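Local coordinates for protein probable DNA endonuclease SmrA (Escherichia coli, PDB 3QD7) that cuts DNA as an endonuclease and binds DNA, here represented by a piece that contains its Smr (small MutS-related) domain, at residues Leu4-Leu10 / Arg61-Ser66; Lys38-Tyr44 / Arg77-Ile81; Leu15-Leu20 / Asp89-Ile95. All blocks are in the same frame, centred on the assembly; numbering follows the deposited sequence.

Contact 1 of 3, residues Leu4-Leu10 / Arg61-Ser66; sequences LQLDNFL and RKMVFS
Asn8 and Phe65 both carry CG anti to the backbone N (chi1 -164° and 179°), which sends the amide and the ring past each other in opposite directions until they stack, planes 20° apart. The segment 4-10, a short 3-10 turn running into an Asx turn at Asn8, lies on helix 57-73 of the Smr alpha/beta fold. CA of Asn8 sits over the ring face, 3.6 Å from the Phe65 centroid, a CH-pi contact. Asparagine suits the place because its amide both donates and accepts: ND2 donates to Arg61 O at 3.1 Å and, almost straight, to Gln5 OE1 at 2.7 Å, while OD1 accepts from Leu10 N and closes the Asx turn. A leucine here would probably leave Arg61 O and Gln5 OE1 without this donor and let the turn open. The Arg61 chain, bent at chi3, lays its guanidinium against the other face of the amide, and Glu58 pairs with NE. Phe65 also turns its edge to the face of Phe9, centroids 5.4 Å apart. Leu10 is buried beside Val64 and against Trp103 of helix 92-105, and its carbonyl O takes a 2.7 Å hydrogen bond from Arg61 NH1.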
loop_
_atom_site.group_PDB
_atom_site.type_symbol
_atom_site.label_atom_id
_atom_site.label_comp_id
_atom_site.label_asym_id
_atom_site.label_seq_id
_atom_site.Cartn_x
_atom_site.Cartn_y
_atom_site.Cartn_z
ATOM N N LEU A 4 14.482 10.948 -5.423
ATOM C CA LEU A 4 14.390 11.560 -6.740
ATOM C C LEU A 4 13.475 10.707 -7.587
ATOM O O LEU A 4 13.556 9.478 -7.593
ATOM C CB LEU A 4 15.757 11.699 -7.402
ATOM C CG LEU A 4 16.687 12.821 -6.906
ATOM C CD1 LEU A 4 17.733 13.115 -7.970
ATOM C CD2 LEU A 4 15.934 14.111 -6.505
ATOM N N GLN A 5 12.598 11.383 -8.308
ATOM C CA GLN A 5 11.614 10.721 -9.116
ATOM C C GLN A 5 12.198 10.044 -10.352
ATOM O O GLN A 5 11.563 9.156 -10.923
ATOM C CB GLN A 5 10.463 11.683 -9.428
ATOM C CG GLN A 5 9.708 12.115 -8.125
ATOM C CD GLN A 5 8.994 10.946 -7.431
ATOM O OE1 GLN A 5 8.581 9.975 -8.087
ATOM N NE2 GLN A 5 8.827 11.045 -6.105
ATOM N N LEU A 6 13.419 10.404 -10.748
ATOM C CA LEU A 6 14.069 9.610 -11.799
ATOM C C LEU A 6 14.352 8.163 -11.372
ATOM O O LEU A 6 14.511 7.293 -12.227
ATOM C CB LEU A 6 15.287 10.305 -12.422
ATOM C CG LEU A 6 16.390 10.972 -11.616
ATOM C CD1 LEU A 6 17.433 9.991 -11.161
ATOM C CD2 LEU A 6 17.020 12.025 -12.506
ATOM N N ASP A 7 14.366 7.909 -10.058
ATOM C CA ASP A 7 14.532 6.549 -9.479
ATOM C C ASP A 7 13.221 5.779 -9.236
ATOM O O ASP A 7 13.252 4.618 -8.814
ATOM C CB ASP A 7 15.278 6.626 -8.149
ATOM C CG ASP A 7 16.675 7.182 -8.300
ATOM O OD1 ASP A 7 17.414 6.735 -9.203
ATOM O OD2 ASP A 7 17.031 8.063 -7.507
ATOM N N ASN A 8 12.091 6.434 -9.496
ATOM C CA ASN A 8 10.761 5.870 -9.273
ATOM C C ASN A 8 10.457 4.748 -10.242
ATOM O O ASN A 8 10.012 4.977 -11.365
ATOM C CB ASN A 8 9.669 6.959 -9.339
ATOM C CG ASN A 8 8.337 6.494 -8.730
ATOM O OD1 ASN A 8 7.997 5.312 -8.802
ATOM N ND2 ASN A 8 7.588 7.425 -8.127
ATOM N N PHE A 9 10.671 3.525 -9.774
ATOM C CA PHE A 9 10.490 2.322 -10.586
ATOM C C PHE A 9 9.058 1.797 -10.639
ATOM O O PHE A 9 8.781 0.808 -11.328
ATOM C CB PHE A 9 11.440 1.203 -10.107
ATOM C CG PHE A 9 11.416 0.969 -8.617
ATOM C CD1 PHE A 9 12.516 1.327 -7.842
ATOM C CD2 PHE A 9 10.294 0.369 -7.989
ATOM C CE1 PHE A 9 12.512 1.116 -6.454
ATOM C CE2 PHE A 9 10.278 0.144 -6.602
ATOM C CZ PHE A 9 11.394 0.536 -5.828
ATOM N N LEU A 10 8.145 2.435 -9.922
ATOM C CA LEU A 10 6.727 2.033 -9.960
ATOM C C LEU A 10 6.147 2.135 -11.386
ATOM O O LEU A 10 6.328 3.148 -12.075
ATOM C CB LEU A 10 5.912 2.866 -8.961
ATOM C CG LEU A 10 6.418 2.805 -7.503
ATOM C CD1 LEU A 10 5.444 3.416 -6.557
ATOM C CD2 LEU A 10 6.682 1.361 -7.066
ATOM N N ARG A 61 1.478 7.826 -7.415
ATOM C CA ARG A 61 2.708 7.087 -7.717
ATOM C C ARG A 61 3.980 7.733 -7.122
ATOM O O ARG A 61 4.891 7.034 -6.652
ATOM C CB ARG A 61 2.863 6.893 -9.223
ATOM C CG ARG A 61 3.928 5.866 -9.607
ATOM C CD ARG A 61 4.088 5.749 -11.125
ATOM N NE ARG A 61 4.798 6.915 -11.601
ATOM C CZ ARG A 61 6.099 6.938 -11.858
ATOM N NH1 ARG A 61 6.825 5.828 -11.752
ATOM N NH2 ARG A 61 6.670 8.073 -12.233
ATOM N N LYS A 62 4.025 9.062 -7.141
ATOM C CA LYS A 62 5.125 9.813 -6.523
ATOM C C LYS A 62 5.088 9.744 -4.983
ATOM O O LYS A 62 6.117 9.569 -4.347
ATOM C CB LYS A 62 5.120 11.275 -7.017
ATOM C CG LYS A 62 5.237 11.417 -8.550
ATOM C CD LYS A 62 5.649 12.843 -9.016
ATOM C CE LYS A 62 4.563 13.866 -8.749
ATOM N NZ LYS A 62 4.628 15.004 -9.706
ATOM N N MET A 63 3.900 9.865 -4.398
ATOM C CA MET A 63 3.727 9.813 -2.938
ATOM C C MET A 63 4.038 8.427 -2.345
ATOM O O MET A 63 4.713 8.308 -1.339
ATOM C CB MET A 63 2.290 10.226 -2.568
ATOM C CG MET A 63 1.967 11.687 -2.878
ATOM S SD MET A 63 0.193 12.029 -2.818
ATOM C CE MET A 63 -0.028 12.242 -1.055
ATOM N N VAL A 64 3.548 7.378 -2.984
ATOM C CA VAL A 64 3.774 6.013 -2.489
ATOM C C VAL A 64 5.279 5.698 -2.507
ATOM O O VAL A 64 5.840 5.177 -1.545
ATOM C CB VAL A 64 2.931 4.974 -3.341
ATOM C CG1 VAL A 64 3.349 3.523 -3.071
ATOM C CG2 VAL A 64 1.417 5.185 -3.099
ATOM N N PHE A 65 5.920 6.027 -3.618
ATOM C CA PHE A 65 7.339 5.795 -3.765
ATOM C C PHE A 65 8.101 6.547 -2.693
ATOM O O PHE A 65 8.891 5.961 -1.952
ATOM C CB PHE A 65 7.794 6.223 -5.152
ATOM C CG PHE A 65 9.253 6.040 -5.387
ATOM C CD1 PHE A 65 10.096 7.149 -5.485
ATOM C CD2 PHE A 65 9.788 4.765 -5.536
ATOM C CE1 PHE A 65 11.461 6.988 -5.732
ATOM C CE2 PHE A 65 11.161 4.596 -5.787
ATOM C CZ PHE A 65 11.989 5.712 -5.871
ATOM N N SER A 66 7.839 7.844 -2.592
ATOM C CA SER A 66 8.509 8.680 -1.609
ATOM C C SER A 66 8.204 8.242 -0.160
ATOM O O SER A 66 9.089 8.215 0.699
ATOM C CB SER A 66 8.084 10.135 -1.847
ATOM O OG SER A 66 8.799 10.995 -0.989
#

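Contact 2 of 3, residues Lys38-Tyr44 / Arg77-Ile81; sequences KLRSGKY and RNVLI
Lys38 and Tyr44 reach from the end of helix 37-40 and the loop after it to the start of strand 78-82, an inner strand of the mixed sheet in this alpha/beta Smr fold. The lysine can be followed outward. Its CB points toward the strand and, with CG anti to the backbone N (chi1 -157°), CG comes 3.6 Å from Asn78 OD1. CD lies over one face of the Arg77 guanidinium, 4.1 Å from NH1. The chain bends at chi3, bringing CE close to the Arg77 carbonyl, and NZ ends 3.1 Å from Arg77 O as a hydrogen-bond donor. NZ also donates to Leu130 O, so one ammonium group holds the carbonyl just before strand 78-82 and the one at the end of the neighbouring strand 125-130. A long, flexible lysine suits this span, and the two carbonyls probably ease the nearness of the Arg77 charge.

Tyr44 fills the other half of the contact. Its ring meets the strand with an edge, CE1 lying 3.3 Å from Val79 O, while CD1 packs on Leu80 CB. Over one face stands the Asn78 amide, with ND2 3.7 Å above the plane and offset toward the rim. Tyr127 stacks on the ring and His120 meets it edge-to-face, which makes a flat aromatic residue apt here. The hydroxyl donates to Leu39 O, tying the loop back to the last turn of its own helix. Gly42 passes close to Asn78, where a side chain would run into Lys38 O. A water links the two segments, donating to Asn78 OD1 at 3.2 Å and weakly accepting from Lys43 N.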
loop_
_atom_site.group_PDB
_atom_site.type_symbol
_atom_site.label_atom_id
_atom_site.label_comp_id
_atom_site.label_asym_id
_atom_site.label_seq_id
_atom_site.Cartn_x
_atom_site.Cartn_y
_atom_site.Cartn_z
ATOM N N LYS A 38 2.186 -9.134 12.463
ATOM C CA LYS A 38 2.668 -7.763 12.314
ATOM C C LYS A 38 1.637 -6.890 11.610
ATOM O O LYS A 38 1.525 -5.699 11.901
ATOM C CB LYS A 38 3.995 -7.774 11.534
ATOM C CG LYS A 38 4.875 -6.571 11.741
ATOM C CD LYS A 38 6.262 -6.811 11.170
ATOM C CE LYS A 38 6.291 -6.585 9.681
ATOM N NZ LYS A 38 7.641 -6.211 9.173
ATOM N N LEU A 39 0.880 -7.485 10.688
ATOM C CA LEU A 39 -0.138 -6.762 9.935
ATOM C C LEU A 39 -1.339 -6.449 10.792
ATOM O O LEU A 39 -1.884 -5.342 10.712
ATOM C CB LEU A 39 -0.607 -7.558 8.714
ATOM C CG LEU A 39 0.295 -7.731 7.490
ATOM C CD1 LEU A 39 -0.365 -8.606 6.422
ATOM C CD2 LEU A 39 0.644 -6.392 6.913
ATOM N N ARG A 40 -1.747 -7.429 11.604
ATOM C CA ARG A 40 -2.980 -7.373 12.394
ATOM C C ARG A 40 -2.804 -6.521 13.650
ATOM O O ARG A 40 -3.554 -5.565 13.880
ATOM C CB ARG A 40 -3.390 -8.799 12.806
ATOM C CG ARG A 40 -4.890 -9.056 12.780
ATOM C CD ARG A 40 -5.295 -10.187 13.737
ATOM N NE ARG A 40 -6.743 -10.157 13.973
ATOM C CZ ARG A 40 -7.339 -9.534 14.991
ATOM N NH1 ARG A 40 -6.624 -8.883 15.911
ATOM N NH2 ARG A 40 -8.666 -9.569 15.093
ATOM N N SER A 41 -1.788 -6.887 14.434
ATOM C CA SER A 41 -1.511 -6.356 15.767
ATOM C C SER A 41 -0.383 -5.308 15.740
ATOM O O SER A 41 0.216 -4.986 16.772
ATOM C CB SER A 41 -1.165 -7.545 16.694
ATOM O OG SER A 41 -0.387 -7.159 17.826
ATOM N N GLY A 42 -0.098 -4.777 14.550
ATOM C CA GLY A 42 0.858 -3.691 14.402
ATOM C C GLY A 42 0.338 -2.363 14.949
ATOM O O GLY A 42 -0.861 -2.179 15.176
ATOM N N LYS A 43 1.261 -1.442 15.177
ATOM C CA LYS A 43 0.949 -0.120 15.662
ATOM C C LYS A 43 0.917 0.795 14.443
ATOM O O LYS A 43 1.873 0.812 13.670
ATOM C CB LYS A 43 2.061 0.314 16.620
ATOM C CG LYS A 43 1.627 1.232 17.740
ATOM C CD LYS A 43 2.841 1.828 18.442
ATOM C CE LYS A 43 2.470 3.154 19.114
ATOM N NZ LYS A 43 3.624 4.114 19.059
ATOM N N TYR A 44 -0.173 1.540 14.245
ATOM C CA TYR A 44 -0.232 2.467 13.106
ATOM C C TYR A 44 -0.452 3.926 13.484
ATOM O O TYR A 44 -1.533 4.460 13.259
ATOM C CB TYR A 44 -1.277 2.034 12.083
ATOM C CG TYR A 44 -0.985 0.691 11.476
ATOM C CD1 TYR A 44 -0.302 0.581 10.257
ATOM C CD2 TYR A 44 -1.388 -0.480 12.124
ATOM C CE1 TYR A 44 -0.049 -0.660 9.688
ATOM C CE2 TYR A 44 -1.134 -1.719 11.576
ATOM C CZ TYR A 44 -0.464 -1.795 10.371
ATOM O OH TYR A 44 -0.231 -3.030 9.867
ATOM N N ARG A 77 8.177 -0.743 10.415
ATOM C CA ARG A 77 7.962 -2.150 10.123
ATOM C C ARG A 77 6.585 -2.393 9.522
ATOM O O ARG A 77 6.339 -3.424 8.918
ATOM C CB ARG A 77 8.179 -2.985 11.376
ATOM C CG ARG A 77 9.628 -2.934 11.851
ATOM C CD ARG A 77 9.787 -3.623 13.179
ATOM N NE ARG A 77 9.702 -5.067 13.027
ATOM C CZ ARG A 77 9.386 -5.897 14.013
ATOM N NH1 ARG A 77 9.363 -7.202 13.792
ATOM N NH2 ARG A 77 9.092 -5.421 15.224
ATOM N N ASN A 78 5.699 -1.427 9.692
ATOM C CA ASN A 78 4.393 -1.467 9.050
ATOM C C ASN A 78 3.833 -0.091 8.820
ATOM O O ASN A 78 4.073 0.827 9.588
ATOM C CB ASN A 78 3.404 -2.350 9.803
ATOM C CG ASN A 78 3.550 -2.236 11.292
ATOM O OD1 ASN A 78 4.186 -3.084 11.930
ATOM N ND2 ASN A 78 2.973 -1.179 11.865
ATOM N N VAL A 79 3.113 0.043 7.714
ATOM C CA VAL A 79 2.523 1.313 7.349
ATOM C C VAL A 79 1.120 1.080 6.860
ATOM O O VAL A 79 0.751 -0.054 6.505
ATOM C CB VAL A 79 3.368 2.086 6.313
ATOM C CG1 VAL A 79 4.704 2.424 6.915
ATOM C CG2 VAL A 79 3.562 1.267 4.999
ATOM N N LEU A 80 0.340 2.152 6.899
ATOM C CA LEU A 80 -1.031 2.169 6.441
ATOM C C LEU A 80 -1.154 3.016 5.188
ATOM O O LEU A 80 -0.733 4.177 5.166
ATOM C CB LEU A 80 -1.934 2.776 7.540
ATOM C CG LEU A 80 -3.431 2.905 7.226
ATOM C CD1 LEU A 80 -4.039 1.510 7.075
ATOM C CD2 LEU A 80 -4.089 3.635 8.373
ATOM N N ILE A 81 -1.758 2.470 4.138
ATOM C CA ILE A 81 -2.051 3.304 2.983
ATOM C C ILE A 81 -3.552 3.460 2.776
ATOM O O ILE A 81 -4.272 2.475 2.663
ATOM C CB ILE A 81 -1.373 2.780 1.690
ATOM C CG1 ILE A 81 0.145 2.577 1.887
ATOM C CG2 ILE A 81 -1.662 3.739 0.516
ATOM C CD1 ILE A 81 0.782 1.920 0.680
HETATM O O HOH W 1 4.509 -2.189 15.030
#

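Contact 3 of 3, residues Leu15-Leu20 / Asp89-Ile95; sequences LDIIPL and DKSHANI
Ile17 and Asp89 bury the most surface here, with Asn94 and Leu20 close behind. Ile17 spreads its two branches over different partners: CG2, anti to the backbone N, rests 3.4 Å from Asp89 O, while CD1 reaches Lys90 CE and Ile95 CD1. The approach to CE, also 3.4 Å, is tighter than usual for two carbons, and the side chains of Ile17 and Lys90 cross at about a right angle. A beta-branched residue fits because it can cover the turn before the helix and the first helical turn together. Leu15 extends this apolar patch, its CD2 lying 3.9 Å from Ile95 CG2.

Asp89 supplies a hydrogen bond to the other segment. Its OD1 accepts from Leu20 N at 3.2 Å, with an N-H...O angle of 161°, and the donor arrives from above the carboxylate plane. An aspartate is short enough to meet the backbone there, and the same oxygen lies beside Leu20 CG. Asn94, on the first turn of the helix, is buried and points its CB toward segment 15-20, 3.9 Å from Leu20 CD2.

Ser91 is at the N-cap position of helix 92-105, and the irregular segment 15-20 runs past the turn before it and its first turn. Farther along the helix, Ser98 bonds to Ile18 N, Arg97 to Pro19 O, and Arg102 forms a salt bridge with Asp16, fastening the stretch before strand 25-27 to the helix.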
loop_
_atom_site.group_PDB
_atom_site.type_symbol
_atom_site.label_atom_id
_atom_site.label_comp_id
_atom_site.label_asym_id
_atom_site.label_seq_id
_atom_site.Cartn_x
_atom_site.Cartn_y
_atom_site.Cartn_z
ATOM N N LEU A 15 -2.845 -1.912 -16.263
ATOM C CA LEU A 15 -3.404 -2.014 -14.932
ATOM C C LEU A 15 -4.337 -3.207 -14.907
ATOM O O LEU A 15 -5.216 -3.346 -15.764
ATOM C CB LEU A 15 -4.158 -0.746 -14.506
ATOM C CG LEU A 15 -4.727 -0.799 -13.072
ATOM C CD1 LEU A 15 -3.653 -1.177 -12.059
ATOM C CD2 LEU A 15 -5.384 0.511 -12.691
ATOM N N ASP A 16 -4.071 -4.086 -13.951
ATOM C CA ASP A 16 -4.933 -5.184 -13.598
ATOM C C ASP A 16 -5.905 -4.677 -12.512
ATOM O O ASP A 16 -5.563 -4.643 -11.326
ATOM C CB ASP A 16 -4.094 -6.402 -13.133
ATOM C CG ASP A 16 -2.665 -6.022 -12.629
ATOM O OD1 ASP A 16 -2.057 -5.019 -13.108
ATOM O OD2 ASP A 16 -2.123 -6.756 -11.756
ATOM N N ILE A 17 -7.103 -4.265 -12.939
ATOM C CA ILE A 17 -8.101 -3.668 -12.046
ATOM C C ILE A 17 -8.640 -4.722 -11.107
ATOM O O ILE A 17 -9.029 -5.806 -11.548
ATOM C CB ILE A 17 -9.233 -2.975 -12.827
ATOM C CG1 ILE A 17 -8.649 -1.781 -13.587
ATOM C CG2 ILE A 17 -10.349 -2.490 -11.886
ATOM C CD1 ILE A 17 -9.540 -1.250 -14.707
ATOM N N ILE A 18 -8.636 -4.411 -9.812
ATOM C CA ILE A 18 -9.136 -5.354 -8.817
ATOM C C ILE A 18 -10.631 -5.134 -8.544
ATOM O O ILE A 18 -11.060 -4.015 -8.205
ATOM C CB ILE A 18 -8.301 -5.344 -7.509
ATOM C CG1 ILE A 18 -6.822 -5.571 -7.823
ATOM C CG2 ILE A 18 -8.795 -6.431 -6.504
ATOM C CD1 ILE A 18 -5.945 -5.094 -6.731
ATOM N N PRO A 19 -11.436 -6.193 -8.730
ATOM C CA PRO A 19 -12.875 -6.079 -8.473
ATOM C C PRO A 19 -13.133 -5.662 -7.038
ATOM O O PRO A 19 -12.337 -5.988 -6.163
ATOM C CB PRO A 19 -13.384 -7.497 -8.732
ATOM C CG PRO A 19 -12.429 -8.022 -9.778
ATOM C CD PRO A 19 -11.087 -7.456 -9.403
ATOM N N LEU A 20 -14.229 -4.937 -6.802
ATOM C CA LEU A 20 -14.550 -4.458 -5.452
ATOM C C LEU A 20 -14.782 -5.623 -4.486
ATOM O O LEU A 20 -14.582 -5.497 -3.274
ATOM C CB LEU A 20 -15.782 -3.544 -5.472
ATOM C CG LEU A 20 -15.752 -2.219 -6.243
ATOM C CD1 LEU A 20 -17.116 -1.526 -6.065
ATOM C CD2 LEU A 20 -14.598 -1.301 -5.821
ATOM N N ASP A 89 -15.962 -0.794 -9.938
ATOM C CA ASP A 89 -14.596 -1.259 -10.301
ATOM C C ASP A 89 -13.770 -0.163 -10.972
ATOM O O ASP A 89 -12.545 -0.159 -10.883
ATOM C CB ASP A 89 -14.620 -2.491 -11.245
ATOM C CG ASP A 89 -15.206 -3.767 -10.600
ATOM O OD1 ASP A 89 -15.672 -3.760 -9.437
ATOM O OD2 ASP A 89 -15.201 -4.817 -11.290
ATOM N N LYS A 90 -14.422 0.758 -11.662
ATOM C CA LYS A 90 -13.681 1.780 -12.403
ATOM C C LYS A 90 -13.702 3.152 -11.752
ATOM O O LYS A 90 -13.295 4.138 -12.376
ATOM C CB LYS A 90 -14.133 1.867 -13.860
ATOM C CG LYS A 90 -13.937 0.571 -14.628
ATOM C CD LYS A 90 -12.808 0.649 -15.606
ATOM C CE LYS A 90 -12.580 -0.719 -16.223
ATOM N NZ LYS A 90 -13.196 -0.778 -17.566
ATOM N N SER A 91 -14.151 3.222 -10.500
ATOM C CA SER A 91 -14.101 4.483 -9.763
ATOM C C SER A 91 -12.650 4.816 -9.414
ATOM O O SER A 91 -11.779 3.933 -9.428
ATOM C CB SER A 91 -14.956 4.401 -8.511
ATOM O OG SER A 91 -14.392 3.469 -7.623
ATOM N N HIS A 92 -12.382 6.084 -9.112
ATOM C CA HIS A 92 -11.016 6.554 -8.944
ATOM C C HIS A 92 -10.330 5.845 -7.788
ATOM O O HIS A 92 -9.168 5.439 -7.903
ATOM C CB HIS A 92 -10.994 8.070 -8.728
ATOM C CG HIS A 92 -9.621 8.620 -8.496
ATOM N ND1 HIS A 92 -8.702 8.776 -9.509
ATOM C CD2 HIS A 92 -9.006 9.033 -7.366
ATOM C CE1 HIS A 92 -7.583 9.274 -9.015
ATOM N NE2 HIS A 92 -7.741 9.439 -7.715
ATOM N N ALA A 93 -11.062 5.690 -6.685
ATOM C CA ALA A 93 -10.579 4.994 -5.489
ATOM C C ALA A 93 -10.133 3.553 -5.780
ATOM O O ALA A 93 -9.090 3.112 -5.289
ATOM C CB ALA A 93 -11.656 5.006 -4.403
ATOM N N ASN A 94 -10.924 2.825 -6.566
ATOM C CA ASN A 94 -10.539 1.468 -6.951
ATOM C C ASN A 94 -9.359 1.409 -7.939
ATOM O O ASN A 94 -8.577 0.458 -7.925
ATOM C CB ASN A 94 -11.730 0.677 -7.530
ATOM C CG ASN A 94 -11.448 -0.816 -7.545
ATOM O OD1 ASN A 94 -11.439 -1.476 -8.601
ATOM N ND2 ASN A 94 -11.167 -1.349 -6.370
ATOM N N ILE A 95 -9.264 2.405 -8.815
ATOM C CA ILE A 95 -8.114 2.513 -9.713
ATOM C C ILE A 95 -6.844 2.766 -8.889
ATOM O O ILE A 95 -5.823 2.091 -9.077
ATOM C CB ILE A 95 -8.293 3.629 -10.778
ATOM C CG1 ILE A 95 -9.463 3.330 -11.737
ATOM C CG2 ILE A 95 -7.018 3.822 -11.565
ATOM C CD1 ILE A 95 -9.461 1.939 -12.341
#

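From the N terminus, segment 4-10 reaches forward to helix 57-73, and contact 1 closes a loop of 50 residues. Segment 15-20 departs within that loop for the start of helix 92-105, so contact 3, closing 68 residues, crosses contact 1. Segment 38-44 also leaves before helix 57-73 and meets strand 78-82, so contact 2 crosses contact 1 but nests within contact 3. Contacts 2 and 3 lie on opposite sides of the chain's centre, their centres about 24 Å apart. Together the three tie the N-terminal part, before strand 49-51, to two helices and an inner strand of the Smr fold, without touching one another.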